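Local coordinates for RNA-binding protein with serine-rich domain 1 (Homo sapiens, PDB 4A8X) that joins splicing-dependent messenger ribonucleoprotein assemblies as an auxiliary component of the exon junction complex, its RNA recognition motif domain binding partners in the ASAP complex, at residues K6-R11 and K47-V52; R11-V16 and D73-T78; K30-D35 and Y51-N56; K62-M67 and A79-A84. All coordinates share one frame; numbering follows the deposited sequence.

Interaction 1. Residues K6-R11 and K47-V52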
loop_
_atom_site.group_PDB
_atom_site.type_symbol
_atom_site.label_atom_id
_atom_site.label_comp_id
_atom_site.label_asym_id
_atom_site.label_seq_id
_atom_site.Cartn_x
_atom_site.Cartn_y
_atom_site.Cartn_z
ATOM N N LYS A 6 -10.794 -22.476 7.334
ATOM C CA LYS A 6 -9.559 -21.697 7.233
ATOM C C LYS A 6 -9.378 -21.169 5.814
ATOM O O LYS A 6 -9.599 -21.896 4.846
ATOM C CB LYS A 6 -8.373 -22.562 7.636
ATOM C CG LYS A 6 -7.038 -21.775 7.717
ATOM C CD LYS A 6 -5.822 -22.732 7.900
ATOM C CE LYS A 6 -5.937 -23.590 9.130
ATOM N NZ LYS A 6 -4.857 -24.617 9.182
ATOM N N VAL A 7 -8.957 -19.921 5.682
ATOM C CA VAL A 7 -8.734 -19.323 4.367
ATOM C C VAL A 7 -7.322 -18.699 4.259
ATOM O O VAL A 7 -6.806 -18.146 5.248
ATOM C CB VAL A 7 -9.795 -18.228 4.043
ATOM C CG1 VAL A 7 -11.258 -18.767 4.222
ATOM C CG2 VAL A 7 -9.588 -17.004 4.883
ATOM N N HIS A 8 -6.714 -18.803 3.071
ATOM C CA HIS A 8 -5.431 -18.138 2.770
ATOM C C HIS A 8 -5.748 -16.824 2.051
ATOM O O HIS A 8 -6.496 -16.797 1.069
ATOM C CB HIS A 8 -4.561 -19.037 1.876
ATOM C CG HIS A 8 -3.285 -18.398 1.407
ATOM N ND1 HIS A 8 -3.225 -17.600 0.287
ATOM C CD2 HIS A 8 -2.021 -18.464 1.893
ATOM C CE1 HIS A 8 -1.969 -17.209 0.092
ATOM N NE2 HIS A 8 -1.219 -17.709 1.059
ATOM N N ILE A 9 -5.209 -15.742 2.554
ATOM C CA ILE A 9 -5.324 -14.433 1.919
ATOM C C ILE A 9 -3.986 -14.048 1.284
ATOM O O ILE A 9 -2.966 -14.019 1.970
ATOM C CB ILE A 9 -5.682 -13.338 2.961
ATOM C CG1 ILE A 9 -6.903 -13.740 3.788
ATOM C CG2 ILE A 9 -5.890 -11.996 2.290
ATOM C CD1 ILE A 9 -8.128 -14.174 2.956
ATOM N N GLY A 10 -4.000 -13.749 -0.018
ATOM C CA GLY A 10 -2.780 -13.494 -0.770
ATOM C C GLY A 10 -2.727 -12.086 -1.354
ATOM O O GLY A 10 -3.750 -11.398 -1.448
ATOM N N ARG A 11 -1.524 -11.677 -1.744
ATOM C CA ARG A 11 -1.278 -10.375 -2.383
ATOM C C ARG A 11 -1.505 -9.184 -1.438
ATOM O O ARG A 11 -1.987 -8.136 -1.837
ATOM C CB ARG A 11 -2.143 -10.234 -3.645
ATOM C CG ARG A 11 -1.808 -11.213 -4.795
ATOM C CD ARG A 11 -0.457 -10.881 -5.493
ATOM N NE ARG A 11 -0.434 -9.553 -6.139
ATOM C CZ ARG A 11 0.666 -8.818 -6.355
ATOM N NH1 ARG A 11 1.868 -9.259 -5.986
ATOM N NH2 ARG A 11 0.564 -7.617 -6.929
ATOM N N LYS A 47 5.308 -11.454 4.883
ATOM C CA LYS A 47 5.581 -12.104 3.614
ATOM C C LYS A 47 4.480 -11.892 2.571
ATOM O O LYS A 47 4.517 -12.481 1.487
ATOM C CB LYS A 47 5.776 -13.597 3.848
ATOM C CG LYS A 47 7.045 -13.955 4.611
ATOM C CD LYS A 47 7.273 -15.460 4.524
ATOM C CE LYS A 47 8.535 -15.924 5.238
ATOM N NZ LYS A 47 8.308 -16.089 6.712
ATOM N N GLY A 48 3.477 -11.081 2.890
ATOM C CA GLY A 48 2.474 -10.725 1.892
ATOM C C GLY A 48 1.266 -11.647 1.846
ATOM O O GLY A 48 0.493 -11.607 0.899
ATOM N N TYR A 49 1.102 -12.466 2.883
ATOM C CA TYR A 49 -0.068 -13.312 2.978
ATOM C C TYR A 49 -0.456 -13.590 4.440
ATOM O O TYR A 49 0.332 -13.333 5.356
ATOM C CB TYR A 49 0.163 -14.604 2.230
ATOM C CG TYR A 49 1.199 -15.517 2.832
ATOM C CD1 TYR A 49 0.878 -16.386 3.856
ATOM C CD2 TYR A 49 2.516 -15.490 2.372
ATOM C CE1 TYR A 49 1.852 -17.236 4.412
ATOM C CE2 TYR A 49 3.483 -16.326 2.904
ATOM C CZ TYR A 49 3.148 -17.196 3.924
ATOM O OH TYR A 49 4.121 -18.011 4.446
ATOM N N ALA A 50 -1.682 -14.093 4.637
ATOM C CA ALA A 50 -2.159 -14.476 5.960
ATOM C C ALA A 50 -3.099 -15.682 5.875
ATOM O O ALA A 50 -3.778 -15.879 4.865
ATOM C CB ALA A 50 -2.891 -13.314 6.629
ATOM N N TYR A 51 -3.136 -16.486 6.937
ATOM C CA TYR A 51 -4.215 -17.464 7.071
ATOM C C TYR A 51 -5.187 -16.960 8.128
ATOM O O TYR A 51 -4.777 -16.433 9.182
ATOM C CB TYR A 51 -3.686 -18.829 7.469
ATOM C CG TYR A 51 -2.775 -19.470 6.472
ATOM C CD1 TYR A 51 -3.275 -20.348 5.517
ATOM C CD2 TYR A 51 -1.413 -19.225 6.490
ATOM C CE1 TYR A 51 -2.428 -20.973 4.599
ATOM C CE2 TYR A 51 -0.548 -19.861 5.581
ATOM C CZ TYR A 51 -1.084 -20.729 4.637
ATOM O OH TYR A 51 -0.281 -21.352 3.718
ATOM N N VAL A 52 -6.474 -17.089 7.833
ATOM C CA VAL A 52 -7.521 -16.727 8.780
ATOM C C VAL A 52 -8.471 -17.925 8.988
ATOM O O VAL A 52 -9.008 -18.482 8.024
ATOM C CB VAL A 52 -8.297 -15.473 8.301
ATOM C CG1 VAL A 52 -9.421 -15.144 9.257
ATOM C CG2 VAL A 52 -7.328 -14.260 8.192
#

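Interaction 2. Residues R11-V16 and D73-T78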
loop_
_atom_site.group_PDB
_atom_site.type_symbol
_atom_site.label_atom_id
_atom_site.label_comp_id
_atom_site.label_asym_id
_atom_site.label_seq_id
_atom_site.Cartn_x
_atom_site.Cartn_y
_atom_site.Cartn_z
ATOM N N ARG A 11 -1.524 -11.677 -1.744
ATOM C CA ARG A 11 -1.278 -10.375 -2.383
ATOM C C ARG A 11 -1.505 -9.184 -1.438
ATOM O O ARG A 11 -1.987 -8.136 -1.837
ATOM C CB ARG A 11 -2.143 -10.234 -3.645
ATOM C CG ARG A 11 -1.808 -11.213 -4.795
ATOM C CD ARG A 11 -0.457 -10.881 -5.493
ATOM N NE ARG A 11 -0.434 -9.553 -6.139
ATOM C CZ ARG A 11 0.666 -8.818 -6.355
ATOM N NH1 ARG A 11 1.868 -9.259 -5.986
ATOM N NH2 ARG A 11 0.564 -7.617 -6.929
ATOM N N LEU A 12 -1.154 -9.354 -0.180
ATOM C CA LEU A 12 -1.270 -8.281 0.785
ATOM C C LEU A 12 -0.110 -7.331 0.556
ATOM O O LEU A 12 1.045 -7.790 0.471
ATOM C CB LEU A 12 -1.212 -8.850 2.211
ATOM C CG LEU A 12 -2.380 -9.759 2.640
ATOM C CD1 LEU A 12 -2.251 -10.261 4.106
ATOM C CD2 LEU A 12 -3.727 -9.020 2.481
ATOM N N THR A 13 -0.376 -6.027 0.456
ATOM C CA THR A 13 0.720 -5.077 0.370
ATOM C C THR A 13 1.575 -5.039 1.636
ATOM O O THR A 13 1.160 -5.518 2.706
ATOM C CB THR A 13 0.275 -3.652 0.032
ATOM O OG1 THR A 13 -0.191 -3.022 1.202
ATOM C CG2 THR A 13 -0.786 -3.636 -1.063
ATOM N N ARG A 14 2.777 -4.453 1.503
ATOM C CA ARG A 14 3.674 -4.258 2.630
ATOM C C ARG A 14 3.143 -3.278 3.697
ATOM O O ARG A 14 3.703 -3.168 4.777
ATOM C CB ARG A 14 5.042 -3.820 2.075
ATOM C CG ARG A 14 6.157 -3.567 3.066
ATOM C CD ARG A 14 7.498 -3.723 2.315
ATOM N NE ARG A 14 7.724 -5.125 1.961
ATOM C CZ ARG A 14 8.614 -5.546 1.069
ATOM N NH1 ARG A 14 9.376 -4.680 0.398
ATOM N NH2 ARG A 14 8.741 -6.842 0.843
ATOM N N ASN A 15 2.079 -2.526 3.400
ATOM C CA ASN A 15 1.450 -1.693 4.425
ATOM C C ASN A 15 0.491 -2.499 5.347
ATOM O O ASN A 15 0.109 -2.019 6.416
ATOM C CB ASN A 15 0.582 -0.571 3.792
ATOM C CG ASN A 15 1.381 0.523 3.154
ATOM O OD1 ASN A 15 2.444 0.926 3.644
ATOM N ND2 ASN A 15 0.870 1.038 2.046
ATOM N N VAL A 16 0.048 -3.684 4.917
ATOM C CA VAL A 16 -1.043 -4.379 5.649
ATOM C C VAL A 16 -0.531 -5.078 6.914
ATOM O O VAL A 16 0.387 -5.895 6.843
ATOM C CB VAL A 16 -1.776 -5.410 4.723
ATOM C CG1 VAL A 16 -2.870 -6.173 5.500
ATOM C CG2 VAL A 16 -2.373 -4.705 3.502
ATOM N N ASP A 73 -5.744 -2.127 0.638
ATOM C CA ASP A 73 -4.736 -1.090 0.398
ATOM C C ASP A 73 -4.391 -0.905 -1.070
ATOM O O ASP A 73 -3.199 -0.898 -1.436
ATOM C CB ASP A 73 -3.447 -1.388 1.188
ATOM C CG ASP A 73 -2.475 -0.237 1.162
ATOM O OD1 ASP A 73 -2.916 0.938 1.110
ATOM O OD2 ASP A 73 -1.247 -0.519 1.187
ATOM N N GLY A 74 -5.420 -0.803 -1.914
ATOM C CA GLY A 74 -5.260 -0.426 -3.302
ATOM C C GLY A 74 -4.819 -1.547 -4.206
ATOM O O GLY A 74 -4.465 -1.318 -5.353
ATOM N N GLN A 75 -4.827 -2.763 -3.684
ATOM C CA GLN A 75 -4.373 -3.920 -4.425
ATOM C C GLN A 75 -5.412 -5.048 -4.359
ATOM O O GLN A 75 -5.984 -5.341 -3.304
ATOM C CB GLN A 75 -3.021 -4.408 -3.856
ATOM C CG GLN A 75 -2.374 -5.517 -4.665
ATOM C CD GLN A 75 -0.884 -5.551 -4.445
ATOM O OE1 GLN A 75 -0.140 -4.732 -5.011
ATOM N NE2 GLN A 75 -0.435 -6.462 -3.569
ATOM N N GLU A 76 -5.662 -5.679 -5.497
ATOM C CA GLU A 76 -6.537 -6.842 -5.543
ATOM C C GLU A 76 -5.914 -8.065 -4.824
ATOM O O GLU A 76 -4.727 -8.365 -4.987
ATOM C CB GLU A 76 -6.918 -7.156 -6.975
ATOM C CG GLU A 76 -7.876 -8.333 -7.116
ATOM C CD GLU A 76 -8.413 -8.538 -8.538
ATOM O OE1 GLU A 76 -8.602 -7.537 -9.285
ATOM O OE2 GLU A 76 -8.656 -9.716 -8.886
ATOM N N ILE A 77 -6.708 -8.735 -3.979
ATOM C CA ILE A 77 -6.191 -9.855 -3.159
ATOM C C ILE A 77 -6.847 -11.167 -3.606
ATOM O O ILE A 77 -7.830 -11.161 -4.339
ATOM C CB ILE A 77 -6.491 -9.692 -1.635
ATOM C CG1 ILE A 77 -8.001 -9.662 -1.401
ATOM C CG2 ILE A 77 -5.833 -8.414 -1.040
ATOM C CD1 ILE A 77 -8.390 -10.118 -0.009
ATOM N N THR A 78 -6.260 -12.277 -3.205
ATOM C CA THR A 78 -6.828 -13.612 -3.447
ATOM C C THR A 78 -7.320 -14.167 -2.097
ATOM O O THR A 78 -6.767 -13.834 -1.055
ATOM C CB THR A 78 -5.789 -14.582 -4.022
ATOM O OG1 THR A 78 -4.675 -14.728 -3.113
ATOM C CG2 THR A 78 -5.283 -14.087 -5.387
HETATM O O HOH W 1 -3.055 -8.559 -6.985
#

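Interaction 3. Residues K30-D35 and Y51-N56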
loop_
_atom_site.group_PDB
_atom_site.type_symbol
_atom_site.label_atom_id
_atom_site.label_comp_id
_atom_site.label_asym_id
_atom_site.label_seq_id
_atom_site.Cartn_x
_atom_site.Cartn_y
_atom_site.Cartn_z
ATOM N N LYS A 30 -16.587 -14.648 13.146
ATOM C CA LYS A 30 -15.708 -14.691 14.295
ATOM C C LYS A 30 -14.414 -15.414 13.939
ATOM O O LYS A 30 -14.434 -16.561 13.509
ATOM C CB LYS A 30 -16.367 -15.473 15.427
ATOM C CG LYS A 30 -15.638 -15.360 16.734
ATOM C CD LYS A 30 -15.779 -13.964 17.325
ATOM C CE LYS A 30 -14.953 -13.814 18.610
ATOM N NZ LYS A 30 -15.116 -12.463 19.259
ATOM N N ILE A 31 -13.301 -14.742 14.163
ATOM C CA ILE A 31 -11.999 -15.283 13.822
ATOM C C ILE A 31 -11.434 -16.004 15.041
ATOM O O ILE A 31 -11.377 -15.451 16.141
ATOM C CB ILE A 31 -11.043 -14.181 13.361
ATOM C CG1 ILE A 31 -11.587 -13.549 12.067
ATOM C CG2 ILE A 31 -9.682 -14.777 13.132
ATOM C CD1 ILE A 31 -10.742 -12.482 11.476
ATOM N N LYS A 32 -11.045 -17.254 14.844
ATOM C CA LYS A 32 -10.513 -18.083 15.920
ATOM C C LYS A 32 -8.988 -18.115 15.935
ATOM O O LYS A 32 -8.389 -18.386 16.974
ATOM C CB LYS A 32 -11.057 -19.497 15.756
ATOM C CG LYS A 32 -10.369 -20.522 16.618
ATOM C CD LYS A 32 -10.976 -21.917 16.426
ATOM C CE LYS A 32 -10.631 -22.826 17.600
ATOM N NZ LYS A 32 -11.604 -23.953 17.736
ATOM N N MET A 33 -8.354 -17.868 14.787
ATOM C CA MET A 33 -6.890 -17.836 14.713
ATOM C C MET A 33 -6.432 -17.076 13.472
ATOM O O MET A 33 -7.109 -17.131 12.438
ATOM C CB MET A 33 -6.333 -19.260 14.675
ATOM C CG MET A 33 -4.843 -19.342 14.933
ATOM S SD MET A 33 -4.423 -19.601 16.695
ATOM C CE MET A 33 -5.453 -20.997 17.163
ATOM N N ILE A 34 -5.320 -16.335 13.594
ATOM C CA ILE A 34 -4.661 -15.714 12.451
ATOM C C ILE A 34 -3.171 -16.054 12.430
ATOM O O ILE A 34 -2.508 -16.123 13.480
ATOM C CB ILE A 34 -4.788 -14.182 12.455
ATOM C CG1 ILE A 34 -6.260 -13.760 12.538
ATOM C CG2 ILE A 34 -4.176 -13.606 11.186
ATOM C CD1 ILE A 34 -6.484 -12.300 12.235
ATOM N N ASP A 35 -2.640 -16.291 11.235
ATOM C CA ASP A 35 -1.204 -16.525 11.080
ATOM C C ASP A 35 -0.685 -15.685 9.912
ATOM O O ASP A 35 -1.058 -15.924 8.755
ATOM C CB ASP A 35 -0.947 -18.002 10.827
ATOM C CG ASP A 35 0.541 -18.321 10.618
ATOM O OD1 ASP A 35 1.410 -17.500 11.001
ATOM O OD2 ASP A 35 0.835 -19.407 10.074
ATOM N N TYR A 51 -3.136 -16.486 6.937
ATOM C CA TYR A 51 -4.215 -17.464 7.071
ATOM C C TYR A 51 -5.187 -16.960 8.128
ATOM O O TYR A 51 -4.777 -16.433 9.182
ATOM C CB TYR A 51 -3.686 -18.829 7.469
ATOM C CG TYR A 51 -2.775 -19.470 6.472
ATOM C CD1 TYR A 51 -3.275 -20.348 5.517
ATOM C CD2 TYR A 51 -1.413 -19.225 6.490
ATOM C CE1 TYR A 51 -2.428 -20.973 4.599
ATOM C CE2 TYR A 51 -0.548 -19.861 5.581
ATOM C CZ TYR A 51 -1.084 -20.729 4.637
ATOM O OH TYR A 51 -0.281 -21.352 3.718
ATOM N N VAL A 52 -6.474 -17.089 7.833
ATOM C CA VAL A 52 -7.521 -16.727 8.780
ATOM C C VAL A 52 -8.471 -17.925 8.988
ATOM O O VAL A 52 -9.008 -18.482 8.024
ATOM C CB VAL A 52 -8.297 -15.473 8.301
ATOM C CG1 VAL A 52 -9.421 -15.144 9.257
ATOM C CG2 VAL A 52 -7.328 -14.260 8.192
ATOM N N GLU A 53 -8.660 -18.325 10.239
ATOM C CA GLU A 53 -9.563 -19.435 10.547
ATOM C C GLU A 53 -10.776 -18.903 11.274
ATOM O O GLU A 53 -10.638 -18.235 12.300
ATOM C CB GLU A 53 -8.859 -20.500 11.393
ATOM C CG GLU A 53 -9.809 -21.581 11.840
ATOM C CD GLU A 53 -9.118 -22.749 12.492
ATOM O OE1 GLU A 53 -8.905 -22.695 13.721
ATOM O OE2 GLU A 53 -8.812 -23.729 11.774
ATOM N N PHE A 54 -11.954 -19.204 10.734
ATOM C CA PHE A 54 -13.210 -18.754 11.308
ATOM C C PHE A 54 -13.793 -19.851 12.193
ATOM O O PHE A 54 -13.318 -20.991 12.191
ATOM C CB PHE A 54 -14.206 -18.391 10.222
ATOM C CG PHE A 54 -13.826 -17.172 9.435
ATOM C CD1 PHE A 54 -14.162 -15.892 9.907
ATOM C CD2 PHE A 54 -13.134 -17.292 8.231
ATOM C CE1 PHE A 54 -13.817 -14.758 9.186
ATOM C CE2 PHE A 54 -12.745 -16.151 7.505
ATOM C CZ PHE A 54 -13.100 -14.868 7.986
ATOM N N GLU A 55 -14.822 -19.489 12.944
ATOM C CA GLU A 55 -15.511 -20.411 13.824
ATOM C C GLU A 55 -16.354 -21.442 13.066
ATOM O O GLU A 55 -16.551 -22.573 13.544
ATOM C CB GLU A 55 -16.389 -19.592 14.783
ATOM C CG GLU A 55 -17.072 -20.427 15.804
ATOM C CD GLU A 55 -18.015 -19.633 16.706
ATOM O OE1 GLU A 55 -18.409 -18.481 16.350
ATOM O OE2 GLU A 55 -18.349 -20.186 17.778
ATOM N N ASN A 56 -16.895 -21.066 11.914
ATOM C CA ASN A 56 -17.719 -22.025 11.178
ATOM C C ASN A 56 -17.609 -21.859 9.674
ATOM O O ASN A 56 -17.211 -20.812 9.178
ATOM C CB ASN A 56 -19.198 -21.999 11.669
ATOM C CG ASN A 56 -19.966 -20.792 11.175
ATOM O OD1 ASN A 56 -20.031 -20.550 9.974
ATOM N ND2 ASN A 56 -20.582 -20.046 12.093
#

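Interaction 4. Residues K62-M67 and A79-A84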
loop_
_atom_site.group_PDB
_atom_site.type_symbol
_atom_site.label_atom_id
_atom_site.label_comp_id
_atom_site.label_asym_id
_atom_site.label_seq_id
_atom_site.Cartn_x
_atom_site.Cartn_y
_atom_site.Cartn_z
ATOM N N LYS A 62 -18.456 -17.069 3.342
ATOM C CA LYS A 62 -18.853 -15.666 3.178
ATOM C C LYS A 62 -17.648 -14.794 2.873
ATOM O O LYS A 62 -17.707 -13.900 2.001
ATOM C CB LYS A 62 -19.522 -15.128 4.433
ATOM C CG LYS A 62 -20.311 -13.822 4.187
ATOM C CD LYS A 62 -21.001 -13.315 5.452
ATOM C CE LYS A 62 -21.552 -11.892 5.249
ATOM N NZ LYS A 62 -22.349 -11.406 6.430
ATOM N N ALA A 63 -16.578 -15.036 3.611
ATOM C CA ALA A 63 -15.341 -14.274 3.391
ATOM C C ALA A 63 -14.806 -14.507 1.992
ATOM O O ALA A 63 -14.392 -13.567 1.300
ATOM C CB ALA A 63 -14.285 -14.642 4.402
ATOM N N LEU A 64 -14.793 -15.759 1.575
ATOM C CA LEU A 64 -14.309 -16.100 0.233
ATOM C C LEU A 64 -15.185 -15.447 -0.847
ATOM O O LEU A 64 -14.683 -14.912 -1.823
ATOM C CB LEU A 64 -14.322 -17.619 0.047
ATOM C CG LEU A 64 -13.347 -18.439 0.912
ATOM C CD1 LEU A 64 -13.602 -19.933 0.765
ATOM C CD2 LEU A 64 -11.893 -18.138 0.519
ATOM N N LYS A 65 -16.495 -15.556 -0.656
ATOM C CA LYS A 65 -17.510 -14.923 -1.502
ATOM C C LYS A 65 -17.265 -13.399 -1.731
ATOM O O LYS A 65 -17.245 -12.939 -2.886
ATOM C CB LYS A 65 -18.882 -15.201 -0.850
ATOM C CG LYS A 65 -20.095 -14.858 -1.660
ATOM C CD LYS A 65 -21.404 -15.275 -0.939
ATOM C CE LYS A 65 -22.576 -14.414 -1.417
ATOM N NZ LYS A 65 -23.857 -14.674 -0.703
ATOM N N HIS A 66 -17.047 -12.639 -0.649
ATOM C CA HIS A 66 -16.867 -11.181 -0.718
ATOM C C HIS A 66 -15.443 -10.698 -0.988
ATOM O O HIS A 66 -15.258 -9.563 -1.421
ATOM C CB HIS A 66 -17.382 -10.519 0.567
ATOM C CG HIS A 66 -18.859 -10.676 0.758
ATOM N ND1 HIS A 66 -19.451 -11.904 0.953
ATOM C CD2 HIS A 66 -19.863 -9.771 0.736
ATOM C CE1 HIS A 66 -20.764 -11.748 1.060
ATOM N NE2 HIS A 66 -21.035 -10.465 0.934
ATOM N N MET A 67 -14.431 -11.510 -0.722
ATOM C CA MET A 67 -13.064 -10.973 -0.752
ATOM C C MET A 67 -12.056 -11.660 -1.691
ATOM O O MET A 67 -10.955 -11.154 -1.866
ATOM C CB MET A 67 -12.493 -10.915 0.665
ATOM C CG MET A 67 -13.059 -9.767 1.496
ATOM S SD MET A 67 -12.797 -8.083 0.832
ATOM C CE MET A 67 -11.100 -7.741 1.377
ATOM N N ALA A 79 -8.366 -14.974 -2.125
ATOM C CA ALA A 79 -8.865 -15.634 -0.919
ATOM C C ALA A 79 -9.246 -17.060 -1.293
ATOM O O ALA A 79 -10.007 -17.279 -2.242
ATOM C CB ALA A 79 -10.051 -14.880 -0.333
ATOM N N THR A 80 -8.661 -18.038 -0.610
ATOM C CA THR A 80 -8.895 -19.423 -1.005
ATOM C C THR A 80 -8.977 -20.341 0.208
ATOM O O THR A 80 -8.255 -20.173 1.193
ATOM C CB THR A 80 -7.785 -19.952 -1.961
ATOM O OG1 THR A 80 -6.695 -20.407 -1.182
ATOM C CG2 THR A 80 -7.269 -18.870 -2.877
ATOM N N ALA A 81 -9.836 -21.342 0.128
ATOM C CA ALA A 81 -10.011 -22.270 1.241
ATOM C C ALA A 81 -8.784 -23.120 1.417
ATOM O O ALA A 81 -8.117 -23.508 0.453
ATOM C CB ALA A 81 -11.234 -23.191 1.008
ATOM N N VAL A 82 -8.507 -23.465 2.655
ATOM C CA VAL A 82 -7.346 -24.273 2.968
ATOM C C VAL A 82 -7.684 -25.397 3.908
ATOM O O VAL A 82 -8.300 -25.187 4.953
ATOM C CB VAL A 82 -6.271 -23.402 3.651
ATOM C CG1 VAL A 82 -5.160 -24.291 4.288
ATOM C CG2 VAL A 82 -5.721 -22.423 2.646
ATOM N N LEU A 83 -7.267 -26.604 3.536
ATOM C CA LEU A 83 -7.416 -27.769 4.383
ATOM C C LEU A 83 -6.017 -28.275 4.736
ATOM O O LEU A 83 -5.428 -29.069 3.995
ATOM C CB LEU A 83 -8.204 -28.872 3.655
ATOM C CG LEU A 83 -9.697 -28.661 3.403
ATOM C CD1 LEU A 83 -10.229 -29.703 2.444
ATOM C CD2 LEU A 83 -10.493 -28.719 4.692
ATOM N N ALA A 84 -5.493 -27.838 5.876
ATOM C CA ALA A 84 -4.199 -28.341 6.350
ATOM C C ALA A 84 -4.014 -27.975 7.824
ATOM O O ALA A 84 -4.505 -26.960 8.262
ATOM C CB ALA A 84 -3.086 -27.749 5.527
#

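Interaction 1. Residues K6-R11 and K47-V52
The His8 ring turns its edge to one tyrosine and slides alongside another. Its CD2 stands over one face of Tyr51, displaced toward the rim and 3.7 Å from Tyr51 CZ; with planes at 74° and centroids 5.1 Å apart, the pair is T-shaped. Toward Tyr49 the imidazole lies nearly parallel, yet displaced too far for a true stack, and the closest approach is His8 NE2 to Tyr49 CB at 3.6 Å. CG of His8 is anti to its backbone N (chi1 175°), which leans the imidazole toward the neighbouring strand, where its CD2 side meets Tyr51 and its NE2 side Tyr49.

The backbones beneath fix this register. Strands 6-10 and 49-52 run antiparallel, and two hydrogen-bonded pairs join them: Val7 N to Val52 O (2.7 Å) with Val52 N to Val7 O (2.8 Å), then Ile9 N to Ala50 O (2.7 Å), almost straight at 177°, with Ala50 N to Ile9 O (3.0 Å). On the face away from the rings, Val7 CG2 lies beside Val52 CB at 4.0 Å, and helices 18-26 and 57-67 pack against this side. Lys6 directs NZ to Ala84 O and makes a cation-pi contact with Trp86.

These are the central strands of an RNA recognition motif; the sequences fit its RNP2 and RNP1 elements, with His8, Tyr49 and Tyr51 at their aromatic positions. The chemistry implies two unlike faces on one hydrogen-bonded frame: an aromatic one, of the kind that stacks on bases in relatives, and an aliphatic one committed to the core.

Interaction 2. Residues R11-V16 and D73-T78
Gln75 reaches across to Arg11 and Thr13, extended from a CG anti to its backbone N (chi1 -173°). Gln75 CB rests on Thr13 CG2 at 3.7 Å, CG passes Arg11 O, and CD comes within 3.5 Å of Arg11 NH2. Gln75 OE1 lies 3.5 Å from Arg11 NH2, whereas Gln75 NE2 donates to Arg11 O (2.9 Å), in its own amide plane but 55° above the carbonyl plane. The amide stacks on the Arg11 guanidinium, planes 15° apart, with NE2 over one face. At the guanidinium edge, Arg11 NE donates to a water that in turn donates to Glu76 O.

Residues 11-16 lie in the loop between the first strand and first helix of the RNA recognition motif, with a type I beta turn from Thr13 to Val16; Thr13 OG1 accepts from Asn15 N, an ST turn.

Thr13 OG1 also donates to Asp73 OD2 (2.7 Å), meeting the anti lone pair of that oxygen. Asn15 ND2 approaches Asp73 OD2 from the syn side (2.8 Å), somewhat out of the carboxylate plane, so two donors grip it. Asp73 OD1 and Asn15 ND2 each hydrogen-bond the backbone of another protein chain. Leu12 CD2 packs on Ile77 CG2 at 4.1 Å.

Interaction 3. Residues K30-D35 and Y51-N56
Two residues, Lys32 and Met33, sit opposite the single Glu53, which defines a classic beta bulge. Glu53 O accepts from Lys32 N (2.8 Å) and, weakly, from Met33 N (3.4 Å), and the register shifts by one residue. Beyond it the antiparallel pairing is regular, with Glu53 N to Met33 O at 2.9 Å, nearly straight at 174°, and Asp35 and Tyr51 exchanging a bond each way. Before it, Glu55 N donates to Lys30 O (3.0 Å) past the strand.

Apolar contacts gather on one side. Ile31 meets Val52 through CD1 to CG1 (3.7 Å) and Phe54 through CG1 to CE1 (3.8 Å), while Val52 CG1 sits over one face of the Phe54 ring, toward its rim.

Among charged groups, Lys32 and Glu53 run side by side with both CG atoms anti to the backbone N (chi1 168° and 174°). The methylenes of Lys32 approach the carboxylate, CD lying 3.5 Å from Glu53 OE1, whereas Lys32 NZ stays 5.0 Å from that oxygen, so no salt bridge forms.

This is the hairpin of strands 31-39 and 46-54 at one margin of the sheet. Helix 18-26 packs on Ile31 and Val52, helix 57-67 on Phe54, and strand 6-10 borders strand 46-54.

Interaction 4. Residues K62-M67 and A79-A84
Leu64 carries the contact with Ala79, Thr80 and Ala81 through its two methyls. Leu64 CD2 presses on the strand backbone, 3.4 Å from both Ala79 C and Thr80 N, and touches Ala79 CB at 3.8 Å. Leu64 CD1 extends further along the strand to Ala81 CB (4.0 Å). CG lies anti to the carbonyl carbon (chi1 -66°), and from there the branched end reaches over the strand. Ala79 CB points at the helix and also approaches the backbone at its end, Met67 C at 4.0 Å.

One shell out, the axes of helix segment 62-67 and strand segment 79-82 approach to 7.9 Å and are nearly antiparallel, at 157°. Helix 57-67, the second of the RNA recognition motif, packs on one face of the sheet, over strands 75-82 and 6-10, with Leu64 also on Val7 and Ala79 on Ile9. Asp68 OD1, just after the helix, accepts from Ala79 N and ties the loop to the strand.

Near the helix end, Lys62 O accepts from His66 N (3.0 Å) and His66 ND1 (2.9 Å), which come from opposite faces of its carbonyl plane. The second bond restrains the rotation of the imidazole, which also meets Tyr28; the His66 backbone is hydrogen-bonded to another protein chain.

Across the interface itself the forces are dispersive: small alanines let a leucine methyl settle on the peptide backbone, so close fit rather than polar pairing joins helix to strand.

How the interactions relate
One RNA recognition motif holds all four contacts. Interactions 1 and 3 share Tyr51 and Val52 on strand 46-54, their centres 11 Å apart, and together join strands 6-10, 46-54 and 31-39. Interactions 2 and 4 both use strand 75-82, which pairs with strand 6-10; Gly10 N to Thr78 O (3.0 Å) and His8 N to Thr80 O (2.8 Å) link them to interaction 1. Interactions 2 and 3 lie about 19 Å apart between centres, on opposite sides of the chain's centre. Along the chain the segments of 1 and 2 interleave, whereas both segments of 3 come before those of 4. The central strand thus connects the hairpin margin with the loops and helix end that meet other proteins.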